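Local coordinates for protein sugar isomerase (Sinorhizobium meliloti, PDB 3QC0) that probably isomerises a sugar with the help of a zinc ion held in a xylose isomerase-like TIM barrel, at residues V174-Y179 and K198-H203; Q160-C165 and A192-M197; G19-V24 and G51-A56; L7-A12 and H30-I35. All blocks are in the same frame, centred on the assembly; numbering follows the deposited sequence.

In the fold
All four contacts belong to one TIM barrel, a closed sheet of eight parallel strands wrapped in helices. Along the chain, contacts 4 and 3 come first with their segments interleaved, and contacts 2 and 1 follow likewise. Contact 4 pairs strands 7-10 and 34-36, and contact 3 lies outside it, where helix 20-29 meets helix 47-57; their centres are about 11 Å apart and their side chains touch. Contact 1 pairs strands 172-177 and 200-205 beside the zinc, backed by the helix pair of contact 2, centres about 10 Å apart. Contacts 2 and 3, centres about 33 Å apart, lie on opposite sides of the chain's centre: strands pair inside and helices pack outside on both sides.

Contact 1: residues V174-Y179 and K198-H203; sequences VAIDVY and KAILAH
I176 and I200 meet on the helix-facing side of two neighbouring parallel strands of the TIM barrel, 172-177 and 200-205, whose short segments run 27° apart. The CD1 methyl of I176 reaches across to the branched part of I200, 3.9 Å from the CG1 methylene of I200 and almost as near both its methyls, CG2 and CD1. It gets there because CG1 of I176 lies anti to the carbonyl carbon (chi1 -55°) and the chain runs on extended. V174, on the same side, packs against helix 158-168. H203 lies further along, its ring edge-on to the first strand: I176 O and V178 CG1 both lie near the ring plane, V178 CG1 3.8 Å from H203 NE2. The other ring nitrogen, ND1, is hydrogen-bonded to R233 NH1. On the opposite side of the sheet the small groups A175 CB and A202 CB meet, 4.0 Å apart, close to the zinc site.

Backbone bonds tie the strands: V174 N to A199 O (2.8 Å), L201 N to V174 O (2.9 Å) and I176 N to A202 O (2.9 Å). The last is nearly straight, although its donor stands well above the carbonyl plane. V174 pairs with I200 but A175 with A202, so L201 is the extra residue of a beta bulge. At the end of its strand, D177 enters the metal site, which E142, H204 and E248 complete. D177 OD2 is the zinc ligand, while OD1 caps helix 178-181 by accepting Y179 N at 2.9 Å on its anti side.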
loop_
_atom_site.group_PDB
_atom_site.type_symbol
_atom_site.label_atom_id
_atom_site.label_comp_id
_atom_site.label_asym_id
_atom_site.label_seq_id
_atom_site.Cartn_x
_atom_site.Cartn_y
_atom_site.Cartn_z
ATOM N N VAL A 174 8.410 7.378 -16.197
ATOM C CA VAL A 174 8.146 7.103 -14.781
ATOM C C VAL A 174 9.256 7.607 -13.864
ATOM O O VAL A 174 10.433 7.588 -14.224
ATOM C CB VAL A 174 7.868 5.566 -14.535
ATOM C CG1 VAL A 174 6.593 5.114 -15.256
ATOM C CG2 VAL A 174 9.094 4.677 -14.896
ATOM N N ALA A 175 8.872 8.020 -12.663
ATOM C CA ALA A 175 9.771 8.232 -11.551
ATOM C C ALA A 175 9.590 7.066 -10.586
ATOM O O ALA A 175 8.488 6.813 -10.114
ATOM C CB ALA A 175 9.442 9.568 -10.823
ATOM N N ILE A 176 10.688 6.384 -10.320
ATOM C CA ILE A 176 10.688 5.201 -9.459
ATOM C C ILE A 176 11.212 5.587 -8.090
ATOM O O ILE A 176 12.409 5.831 -7.916
ATOM C CB ILE A 176 11.495 4.017 -10.083
ATOM C CG1 ILE A 176 11.005 3.659 -11.507
ATOM C CG2 ILE A 176 11.427 2.779 -9.132
ATOM C CD1 ILE A 176 11.869 2.614 -12.214
ATOM N N ASP A 177 10.297 5.693 -7.125
ATOM C CA ASP A 177 10.622 6.099 -5.749
ATOM C C ASP A 177 10.495 4.858 -4.900
ATOM O O ASP A 177 9.443 4.235 -4.871
ATOM C CB ASP A 177 9.651 7.195 -5.323
ATOM C CG ASP A 177 9.891 7.730 -3.925
ATOM O OD1 ASP A 177 10.372 6.973 -3.069
ATOM O OD2 ASP A 177 9.572 8.928 -3.708
ATOM N N VAL A 178 11.601 4.451 -4.297
ATOM C CA VAL A 178 11.642 3.183 -3.558
ATOM C C VAL A 178 10.574 3.145 -2.479
ATOM O O VAL A 178 10.054 2.064 -2.175
ATOM C CB VAL A 178 13.032 2.913 -2.957
ATOM C CG1 VAL A 178 14.074 2.806 -4.122
ATOM C CG2 VAL A 178 13.458 3.978 -1.925
ATOM N N TYR A 179 10.225 4.294 -1.913
ATOM C CA TYR A 179 9.217 4.305 -0.850
ATOM C C TYR A 179 7.891 3.770 -1.354
ATOM O O TYR A 179 7.163 3.086 -0.680
ATOM C CB TYR A 179 8.992 5.716 -0.283
ATOM C CG TYR A 179 8.461 5.722 1.126
ATOM C CD1 TYR A 179 9.266 5.316 2.187
ATOM C CD2 TYR A 179 7.158 6.132 1.417
ATOM C CE1 TYR A 179 8.786 5.295 3.489
ATOM C CE2 TYR A 179 6.675 6.146 2.727
ATOM C CZ TYR A 179 7.502 5.721 3.764
ATOM O OH TYR A 179 7.052 5.745 5.071
ATOM N N LYS A 198 12.327 2.399 -22.355
ATOM C CA LYS A 198 13.139 3.629 -22.202
ATOM C C LYS A 198 12.373 4.689 -21.397
ATOM O O LYS A 198 12.441 5.884 -21.685
ATOM C CB LYS A 198 13.652 4.139 -23.586
ATOM C CG LYS A 198 14.547 3.101 -24.215
ATOM C CD LYS A 198 15.575 3.721 -25.199
ATOM C CE LYS A 198 14.943 4.214 -26.442
ATOM N NZ LYS A 198 16.036 4.491 -27.527
ATOM N N ALA A 199 11.631 4.222 -20.381
ATOM C CA ALA A 199 10.686 5.084 -19.669
ATOM C C ALA A 199 11.214 5.608 -18.335
ATOM O O ALA A 199 10.520 6.386 -17.723
ATOM C CB ALA A 199 9.333 4.310 -19.428
ATOM N N ILE A 200 12.380 5.154 -17.854
ATOM C CA ILE A 200 12.838 5.535 -16.496
ATOM C C ILE A 200 13.410 6.945 -16.554
ATOM O O ILE A 200 14.373 7.222 -17.283
ATOM C CB ILE A 200 13.834 4.543 -15.846
ATOM C CG1 ILE A 200 13.268 3.104 -15.873
ATOM C CG2 ILE A 200 14.214 5.055 -14.403
ATOM C CD1 ILE A 200 14.293 2.051 -15.402
ATOM N N LEU A 201 12.785 7.857 -15.831
ATOM C CA LEU A 201 13.219 9.256 -15.792
ATOM C C LEU A 201 13.839 9.699 -14.480
ATOM O O LEU A 201 14.546 10.697 -14.451
ATOM C CB LEU A 201 12.041 10.178 -16.098
ATOM C CG LEU A 201 11.469 10.127 -17.506
ATOM C CD1 LEU A 201 10.136 10.855 -17.710
ATOM C CD2 LEU A 201 12.517 10.737 -18.492
ATOM N N ALA A 202 13.552 9.001 -13.382
ATOM C CA ALA A 202 14.071 9.400 -12.091
ATOM C C ALA A 202 14.049 8.212 -11.167
ATOM O O ALA A 202 13.241 7.286 -11.363
ATOM C CB ALA A 202 13.253 10.565 -11.489
ATOM N N HIS A 203 14.903 8.291 -10.156
ATOM C CA HIS A 203 15.044 7.268 -9.110
ATOM C C HIS A 203 15.167 7.982 -7.792
ATOM O O HIS A 203 16.148 8.728 -7.576
ATOM C CB HIS A 203 16.283 6.420 -9.401
ATOM C CG HIS A 203 16.580 5.380 -8.371
ATOM N ND1 HIS A 203 17.805 4.762 -8.279
ATOM C CD2 HIS A 203 15.800 4.823 -7.397
ATOM C CE1 HIS A 203 17.768 3.862 -7.310
ATOM N NE2 HIS A 203 16.584 3.912 -6.728
#

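Contact 2: residues Q160-C165 and A192-M197; sequences QALDIC and ARAGKM
R193 and D163 form the polar edge of the contact between two helices on the outside of the TIM barrel, 158-168 and 187-196, which run side by side at 18° with their axes 10.6 Å apart. The salt bridge rests on one carboxylate oxygen: R193 NH2 reaches the anti lone pair of D163 OD1 at 2.7 Å, and R193 NH1 adds a weak bond to that same oxygen. The groups are not coplanar; carboxylate and guanidinium planes lie 54° apart. E166 gives R193 NH2 a second salt bridge, and R193 NH1 is also hydrogen-bonded to G159 O and Q190 OE1, so the guanidinium's rotation is well fixed.

Beneath the charges, the contact turns apolar. L162 CB lies under the centre of the guanidinium, 3.5 Å from its plane, an aliphatic floor reached by an R193 chain extended from CG to NE. Both methyls of L162 rest on A194 CB, CD2 at 3.8 Å. Towards the barrel, A161, L162 and C165 rest on V174 of strand 172-177.

Selenomethionine M197, a residue introduced by labelling, closes the other end. Its SE lies 4.0 Å from L162 CB, and a bend at chi3 (52°) turns the terminal methyl towards helix 158-168, setting CE 3.6 Å from L162 O and 3.8 Å from C165 CB.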
loop_
_atom_site.group_PDB
_atom_site.type_symbol
_atom_site.label_atom_id
_atom_site.label_comp_id
_atom_site.label_asym_id
_atom_site.label_seq_id
_atom_site.Cartn_x
_atom_site.Cartn_y
_atom_site.Cartn_z
ATOM N N GLN A 160 1.034 -0.247 -13.562
ATOM C CA GLN A 160 -0.036 0.613 -13.969
ATOM C C GLN A 160 0.542 1.885 -14.590
ATOM O O GLN A 160 0.035 2.366 -15.599
ATOM C CB GLN A 160 -0.915 0.926 -12.763
ATOM C CG GLN A 160 -2.020 1.926 -13.043
ATOM C CD GLN A 160 -2.603 2.529 -11.771
ATOM O OE1 GLN A 160 -2.007 2.396 -10.701
ATOM N NE2 GLN A 160 -3.729 3.239 -11.904
ATOM N N ALA A 161 1.553 2.479 -13.945
ATOM C CA ALA A 161 2.188 3.684 -14.505
ATOM C C ALA A 161 2.694 3.427 -15.913
ATOM O O ALA A 161 2.545 4.258 -16.829
ATOM C CB ALA A 161 3.308 4.192 -13.588
ATOM N N LEU A 162 3.352 2.290 -16.075
ATOM C CA LEU A 162 3.862 1.920 -17.406
ATOM C C LEU A 162 2.746 1.660 -18.419
ATOM O O LEU A 162 2.881 1.999 -19.595
ATOM C CB LEU A 162 4.824 0.734 -17.290
ATOM C CG LEU A 162 6.118 1.018 -16.502
ATOM C CD1 LEU A 162 6.894 -0.280 -16.205
ATOM C CD2 LEU A 162 7.024 2.031 -17.282
ATOM N N ASP A 163 1.641 1.064 -17.992
ATOM C CA ASP A 163 0.463 0.912 -18.851
ATOM C C ASP A 163 -0.003 2.269 -19.379
ATOM O O ASP A 163 -0.335 2.417 -20.566
ATOM C CB ASP A 163 -0.701 0.255 -18.118
ATOM C CG ASP A 163 -0.501 -1.236 -17.874
ATOM O OD1 ASP A 163 0.442 -1.886 -18.400
ATOM O OD2 ASP A 163 -1.334 -1.768 -17.081
ATOM N N ILE A 164 0.006 3.282 -18.518
ATOM C CA ILE A 164 -0.400 4.596 -18.948
ATOM C C ILE A 164 0.621 5.162 -19.937
ATOM O O ILE A 164 0.221 5.769 -20.914
ATOM C CB ILE A 164 -0.584 5.555 -17.738
ATOM C CG1 ILE A 164 -1.688 5.029 -16.793
ATOM C CG2 ILE A 164 -0.813 7.020 -18.200
ATOM C CD1 ILE A 164 -1.759 5.729 -15.429
ATOM N N CYS A 165 1.917 4.989 -19.668
ATOM C CA CYS A 165 2.992 5.434 -20.576
ATOM C C CYS A 165 2.789 4.809 -21.929
ATOM O O CYS A 165 2.926 5.483 -22.946
ATOM C CB CYS A 165 4.363 5.117 -20.021
ATOM S SG CYS A 165 4.851 6.080 -18.611
ATOM N N ALA A 192 12.458 -3.959 -15.295
ATOM C CA ALA A 192 12.992 -4.438 -16.583
ATOM C C ALA A 192 12.134 -3.945 -17.726
ATOM O O ALA A 192 12.656 -3.482 -18.746
ATOM C CB ALA A 192 13.097 -5.958 -16.581
ATOM N N ARG A 193 10.815 -4.000 -17.562
ATOM C CA ARG A 193 9.850 -3.488 -18.539
ATOM C C ARG A 193 10.035 -1.990 -18.798
ATOM O O ARG A 193 10.082 -1.561 -19.973
ATOM C CB ARG A 193 8.419 -3.753 -18.086
ATOM C CG ARG A 193 7.347 -3.288 -19.045
ATOM C CD ARG A 193 5.993 -3.531 -18.449
ATOM N NE ARG A 193 4.950 -2.878 -19.176
ATOM C CZ ARG A 193 3.814 -2.408 -18.686
ATOM N NH1 ARG A 193 3.515 -2.566 -17.397
ATOM N NH2 ARG A 193 2.950 -1.833 -19.504
ATOM N N ALA A 194 10.193 -1.208 -17.730
ATOM C CA ALA A 194 10.426 0.231 -17.824
ATOM C C ALA A 194 11.672 0.510 -18.669
ATOM O O ALA A 194 11.697 1.467 -19.466
ATOM C CB ALA A 194 10.592 0.856 -16.440
ATOM N N GLY A 195 12.706 -0.297 -18.451
ATOM C CA GLY A 195 13.963 -0.129 -19.179
ATOM C C GLY A 195 13.758 -0.404 -20.653
ATOM O O GLY A 195 14.285 0.340 -21.516
ATOM N N LYS A 196 13.037 -1.467 -20.985
ATOM C CA LYS A 196 12.748 -1.782 -22.402
ATOM C C LYS A 196 11.946 -0.687 -23.110
ATOM O O LYS A 196 12.114 -0.433 -24.311
ATOM C CB LYS A 196 11.979 -3.097 -22.562
ATOM C CG LYS A 196 12.740 -4.349 -22.118
ATOM C CD LYS A 196 11.773 -5.549 -22.187
ATOM C CE LYS A 196 12.283 -6.793 -21.510
ATOM N NZ LYS A 196 11.332 -7.927 -21.811
HETATM N N MSE A 197 11.056 -0.053 -22.372
HETATM C CA MSE A 197 10.299 1.099 -22.835
HETATM C C MSE A 197 11.104 2.409 -22.867
HETATM O O MSE A 197 10.575 3.437 -23.275
HETATM C CB MSE A 197 9.066 1.298 -21.918
HETATM C CG MSE A 197 8.044 0.155 -22.106
HETATM SE SE MSE A 197 6.585 0.170 -20.893
HETATM C CE MSE A 197 6.126 2.034 -21.248
#

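Contact 3: residues G19-V24 and G51-A56; sequences GFAEAV and GRIVRA
The shortest polar bond, A56 N to R52 O at 2.8 Å, is a backbone bond inside helix 47-57, from which I53 projects towards F20, A21 and V24 of helix 20-29. The contact itself is wholly apolar. The two helices are outer elements of the TIM barrel and run nearly parallel, 16° apart, with axes 11.1 Å from each other.

The side chains of F20 and I53 overlap lengthwise, each pointing towards the other's helix. With CG anti to the backbone N (chi1 -176°), the phenyl group leans towards helix 47-57 and presents its edge: CE1 lies 4.1 Å from I53 CG2, and CZ lies 4.2 Å from V54 CG2. One face of the ring is covered from its own helix by V24 CG2, 3.8 Å above the plane and displaced towards the rim. The other branch of V24 reaches across, CG1 coming within 3.9 Å of I53 CG2, so that this methyl touches both the valine and the ring edge. On the exposed side, A21 CB meets the tip of I53, CD1, at 4.2 Å.

An alanine in place of F20 removes the ring and would probably open a gap between the helices, leaving V54 CG2 and I53 CG2 without the ring edge they meet.

I45 of helix 39-45 packs on F20, A21 and I53, while I35 of strand 34-36 lies inward, against F20 and V24.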
loop_
_atom_site.group_PDB
_atom_site.type_symbol
_atom_site.label_atom_id
_atom_site.label_comp_id
_atom_site.label_asym_id
_atom_site.label_seq_id
_atom_site.Cartn_x
_atom_site.Cartn_y
_atom_site.Cartn_z
ATOM N N GLY A 19 15.149 27.324 3.035
ATOM C CA GLY A 19 14.522 27.696 1.790
ATOM C C GLY A 19 15.452 27.351 0.644
ATOM O O GLY A 19 16.520 26.780 0.842
ATOM N N PHE A 20 15.064 27.739 -0.565
ATOM C CA PHE A 20 15.769 27.293 -1.777
ATOM C C PHE A 20 17.252 27.663 -1.827
ATOM O O PHE A 20 18.103 26.828 -2.115
ATOM C CB PHE A 20 15.047 27.872 -3.020
ATOM C CG PHE A 20 15.608 27.410 -4.331
ATOM C CD1 PHE A 20 16.664 28.047 -4.932
ATOM C CD2 PHE A 20 15.005 26.351 -5.022
ATOM C CE1 PHE A 20 17.170 27.604 -6.142
ATOM C CE2 PHE A 20 15.500 25.901 -6.204
ATOM C CZ PHE A 20 16.566 26.546 -6.820
ATOM N N ALA A 21 17.588 28.946 -1.589
ATOM C CA ALA A 21 18.963 29.354 -1.695
ATOM C C ALA A 21 19.889 28.694 -0.687
ATOM O O ALA A 21 21.005 28.292 -1.047
ATOM C CB ALA A 21 19.059 30.880 -1.533
ATOM N N GLU A 22 19.426 28.587 0.561
ATOM C CA GLU A 22 20.238 27.951 1.603
ATOM C C GLU A 22 20.388 26.462 1.343
ATOM O O GLU A 22 21.451 25.896 1.550
ATOM C CB GLU A 22 19.655 28.139 2.996
ATOM C CG GLU A 22 20.715 27.763 4.071
ATOM C CD GLU A 22 20.163 27.671 5.464
ATOM O OE1 GLU A 22 19.055 28.209 5.718
ATOM O OE2 GLU A 22 20.853 27.053 6.304
ATOM N N ALA A 23 19.305 25.829 0.895
ATOM C CA ALA A 23 19.368 24.417 0.546
ATOM C C ALA A 23 20.413 24.186 -0.541
ATOM O O ALA A 23 21.235 23.302 -0.455
ATOM C CB ALA A 23 17.993 23.919 0.095
ATOM N N VAL A 24 20.416 25.023 -1.563
ATOM C CA VAL A 24 21.404 24.878 -2.617
ATOM C C VAL A 24 22.830 25.070 -2.060
ATOM O O VAL A 24 23.739 24.320 -2.402
ATOM C CB VAL A 24 21.129 25.875 -3.774
ATOM C CG1 VAL A 24 22.347 25.966 -4.695
ATOM C CG2 VAL A 24 19.838 25.442 -4.543
ATOM N N GLY A 51 16.034 30.204 -11.180
ATOM C CA GLY A 51 16.736 29.807 -12.409
ATOM C C GLY A 51 18.124 30.449 -12.526
ATOM O O GLY A 51 19.056 29.852 -13.067
ATOM N N ARG A 52 18.265 31.669 -12.022
ATOM C CA ARG A 52 19.584 32.314 -12.021
ATOM C C ARG A 52 20.573 31.502 -11.179
ATOM O O ARG A 52 21.695 31.233 -11.632
ATOM C CB ARG A 52 19.480 33.735 -11.497
ATOM C CG ARG A 52 20.819 34.498 -11.592
ATOM C CD ARG A 52 20.863 35.744 -10.691
ATOM N NE ARG A 52 20.906 35.426 -9.260
ATOM C CZ ARG A 52 21.955 34.913 -8.610
ATOM N NH1 ARG A 52 23.094 34.640 -9.245
ATOM N NH2 ARG A 52 21.862 34.661 -7.310
ATOM N N ILE A 53 20.141 31.087 -9.977
ATOM C CA ILE A 53 20.956 30.245 -9.091
ATOM C C ILE A 53 21.283 28.925 -9.767
ATOM O O ILE A 53 22.416 28.463 -9.759
ATOM C CB ILE A 53 20.251 29.979 -7.749
ATOM C CG1 ILE A 53 20.133 31.275 -6.947
ATOM C CG2 ILE A 53 20.967 28.859 -6.951
ATOM C CD1 ILE A 53 19.238 31.209 -5.723
ATOM N N VAL A 54 20.267 28.291 -10.361
ATOM C CA VAL A 54 20.529 27.071 -11.104
ATOM C C VAL A 54 21.598 27.231 -12.193
ATOM O O VAL A 54 22.532 26.432 -12.279
ATOM C CB VAL A 54 19.202 26.509 -11.718
ATOM C CG1 VAL A 54 19.492 25.433 -12.749
ATOM C CG2 VAL A 54 18.293 26.038 -10.568
ATOM N N ARG A 55 21.458 28.265 -13.022
ATOM C CA ARG A 55 22.375 28.442 -14.143
ATOM C C ARG A 55 23.770 28.890 -13.647
ATOM O O ARG A 55 24.751 28.417 -14.159
ATOM C CB ARG A 55 21.806 29.410 -15.201
ATOM C CG ARG A 55 20.637 28.777 -16.027
ATOM C CD ARG A 55 20.107 29.710 -17.111
ATOM N NE ARG A 55 19.644 30.973 -16.539
ATOM C CZ ARG A 55 18.415 31.220 -16.076
ATOM N NH1 ARG A 55 17.450 30.294 -16.101
ATOM N NH2 ARG A 55 18.155 32.423 -15.562
ATOM N N ALA A 56 23.814 29.717 -12.607
ATOM C CA ALA A 56 25.108 30.222 -12.062
ATOM C C ALA A 56 25.963 29.113 -11.471
ATOM O O ALA A 56 27.188 29.114 -11.574
ATOM C CB ALA A 56 24.857 31.304 -11.016
#

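Contact 4: residues L7-A12 and H30-I35; sequences LSINLA and HGITAI
S8 and A34 form the tight part of this contact between strands 7-10 and 34-36 of the barrel. Their CB atoms are 3.6 Å apart, and A34 O takes both the I9 N hydrogen bond (3.1 Å) and a CA-H...O contact from S8 CA (3.2 Å). I9 O is approached in turn by I35 CA, also at 3.2 Å. The S8 hydroxyl is hydrogen-bonded to T62 OG1.

I32 fills the angle where the segments diverge: with CG1 anti to the carbonyl carbon (chi1 -67°), its CD1 lies 3.9 Å from L7 CD2 and 3.8 Å from I9 CG1, the I9 side chain crossing it at about a right angle. An alanine here keeps neither branch and is likely to leave L7 CD2 and I9 CG1 without their shared partner. Beyond it the contact loosens: T33 turns away to solvent, and G31, at positive phi, ends helix 20-29 in a Schellman motif. At the other end L11 CD2 meets I35 CG2 at a slacker 4.1 Å.

Helix 20-29 links the strands as a beta-alpha-beta unit and covers I9, I32 and I35; helix 260-274 reaches L7 and I32, and strand 245-247 flanks strand 7-10, closing the barrel.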
loop_
_atom_site.group_PDB
_atom_site.type_symbol
_atom_site.label_atom_id
_atom_site.label_comp_id
_atom_site.label_asym_id
_atom_site.label_seq_id
_atom_site.Cartn_x
_atom_site.Cartn_y
_atom_site.Cartn_z
ATOM N N LEU A 7 24.510 11.719 -6.931
ATOM C CA LEU A 7 23.617 12.036 -5.821
ATOM C C LEU A 7 22.876 13.357 -6.081
ATOM O O LEU A 7 23.482 14.379 -6.421
ATOM C CB LEU A 7 24.389 12.131 -4.502
ATOM C CG LEU A 7 23.589 12.398 -3.224
ATOM C CD1 LEU A 7 22.495 11.303 -3.033
ATOM C CD2 LEU A 7 24.503 12.487 -2.004
ATOM N N SER A 8 21.563 13.346 -5.887
ATOM C CA SER A 8 20.712 14.523 -5.916
ATOM C C SER A 8 19.977 14.611 -4.590
ATOM O O SER A 8 19.672 13.567 -3.978
ATOM C CB SER A 8 19.730 14.399 -7.095
ATOM O OG SER A 8 18.874 15.511 -7.166
ATOM N N ILE A 9 19.654 15.813 -4.140
ATOM C CA ILE A 9 18.848 16.005 -2.933
ATOM C C ILE A 9 17.514 16.632 -3.327
ATOM O O ILE A 9 17.449 17.727 -3.877
ATOM C CB ILE A 9 19.554 16.890 -1.878
ATOM C CG1 ILE A 9 20.916 16.293 -1.485
ATOM C CG2 ILE A 9 18.644 17.130 -0.658
ATOM C CD1 ILE A 9 20.909 14.991 -0.712
ATOM N N ASN A 10 16.425 15.903 -3.076
ATOM C CA ASN A 10 15.101 16.480 -3.167
ATOM C C ASN A 10 14.986 17.396 -1.955
ATOM O O ASN A 10 15.237 16.973 -0.828
ATOM C CB ASN A 10 14.036 15.379 -3.188
ATOM C CG ASN A 10 12.668 15.908 -3.314
ATOM O OD1 ASN A 10 12.195 16.668 -2.439
ATOM N ND2 ASN A 10 11.931 15.405 -4.333
ATOM N N LEU A 11 14.649 18.665 -2.177
ATOM C CA LEU A 11 14.734 19.648 -1.112
ATOM C C LEU A 11 13.682 19.476 -0.041
ATOM O O LEU A 11 13.743 20.090 0.999
ATOM C CB LEU A 11 14.673 21.054 -1.711
ATOM C CG LEU A 11 15.793 21.367 -2.711
ATOM C CD1 LEU A 11 15.813 22.892 -3.074
ATOM C CD2 LEU A 11 17.173 20.912 -2.250
ATOM N N ALA A 12 12.735 18.549 -0.233
ATOM C CA ALA A 12 11.866 18.190 0.885
ATOM C C ALA A 12 12.681 17.657 2.056
ATOM O O ALA A 12 12.288 17.789 3.209
ATOM C CB ALA A 12 10.841 17.137 0.464
ATOM N N HIS A 30 28.637 20.393 0.224
ATOM C CA HIS A 30 28.940 18.960 0.292
ATOM C C HIS A 30 29.245 18.311 -1.049
ATOM O O HIS A 30 29.242 17.080 -1.156
ATOM C CB HIS A 30 27.782 18.207 0.945
ATOM C CG HIS A 30 27.627 18.478 2.402
ATOM N ND1 HIS A 30 28.226 17.692 3.362
ATOM C CD2 HIS A 30 26.914 19.415 3.071
ATOM C CE1 HIS A 30 27.893 18.138 4.559
ATOM N NE2 HIS A 30 27.099 19.183 4.413
ATOM N N GLY A 31 29.468 19.107 -2.087
ATOM C CA GLY A 31 29.818 18.526 -3.385
ATOM C C GLY A 31 28.624 18.007 -4.182
ATOM O O GLY A 31 28.794 17.206 -5.122
ATOM N N ILE A 32 27.424 18.445 -3.796
ATOM C CA ILE A 32 26.201 17.948 -4.463
ATOM C C ILE A 32 25.786 18.997 -5.490
ATOM O O ILE A 32 25.595 20.173 -5.139
ATOM C CB ILE A 32 25.077 17.604 -3.451
ATOM C CG1 ILE A 32 25.481 16.394 -2.599
ATOM C CG2 ILE A 32 23.749 17.313 -4.172
ATOM C CD1 ILE A 32 24.735 16.321 -1.281
ATOM N N THR A 33 25.690 18.585 -6.757
ATOM C CA THR A 33 25.287 19.510 -7.830
ATOM C C THR A 33 23.959 19.184 -8.516
ATOM O O THR A 33 23.693 19.641 -9.646
ATOM C CB THR A 33 26.382 19.609 -8.920
ATOM O OG1 THR A 33 26.640 18.307 -9.458
ATOM C CG2 THR A 33 27.687 20.223 -8.349
ATOM N N ALA A 34 23.134 18.375 -7.858
ATOM C CA ALA A 34 21.831 18.060 -8.398
ATOM C C ALA A 34 20.828 18.141 -7.255
ATOM O O ALA A 34 21.110 17.701 -6.142
ATOM C CB ALA A 34 21.841 16.649 -8.986
ATOM N N ILE A 35 19.667 18.714 -7.553
ATOM C CA ILE A 35 18.601 18.942 -6.599
ATOM C C ILE A 35 17.269 18.600 -7.262
ATOM O O ILE A 35 17.175 18.485 -8.485
ATOM C CB ILE A 35 18.583 20.407 -6.057
ATOM C CG1 ILE A 35 18.411 21.445 -7.192
ATOM C CG2 ILE A 35 19.883 20.694 -5.282
ATOM C CD1 ILE A 35 17.880 22.762 -6.698
#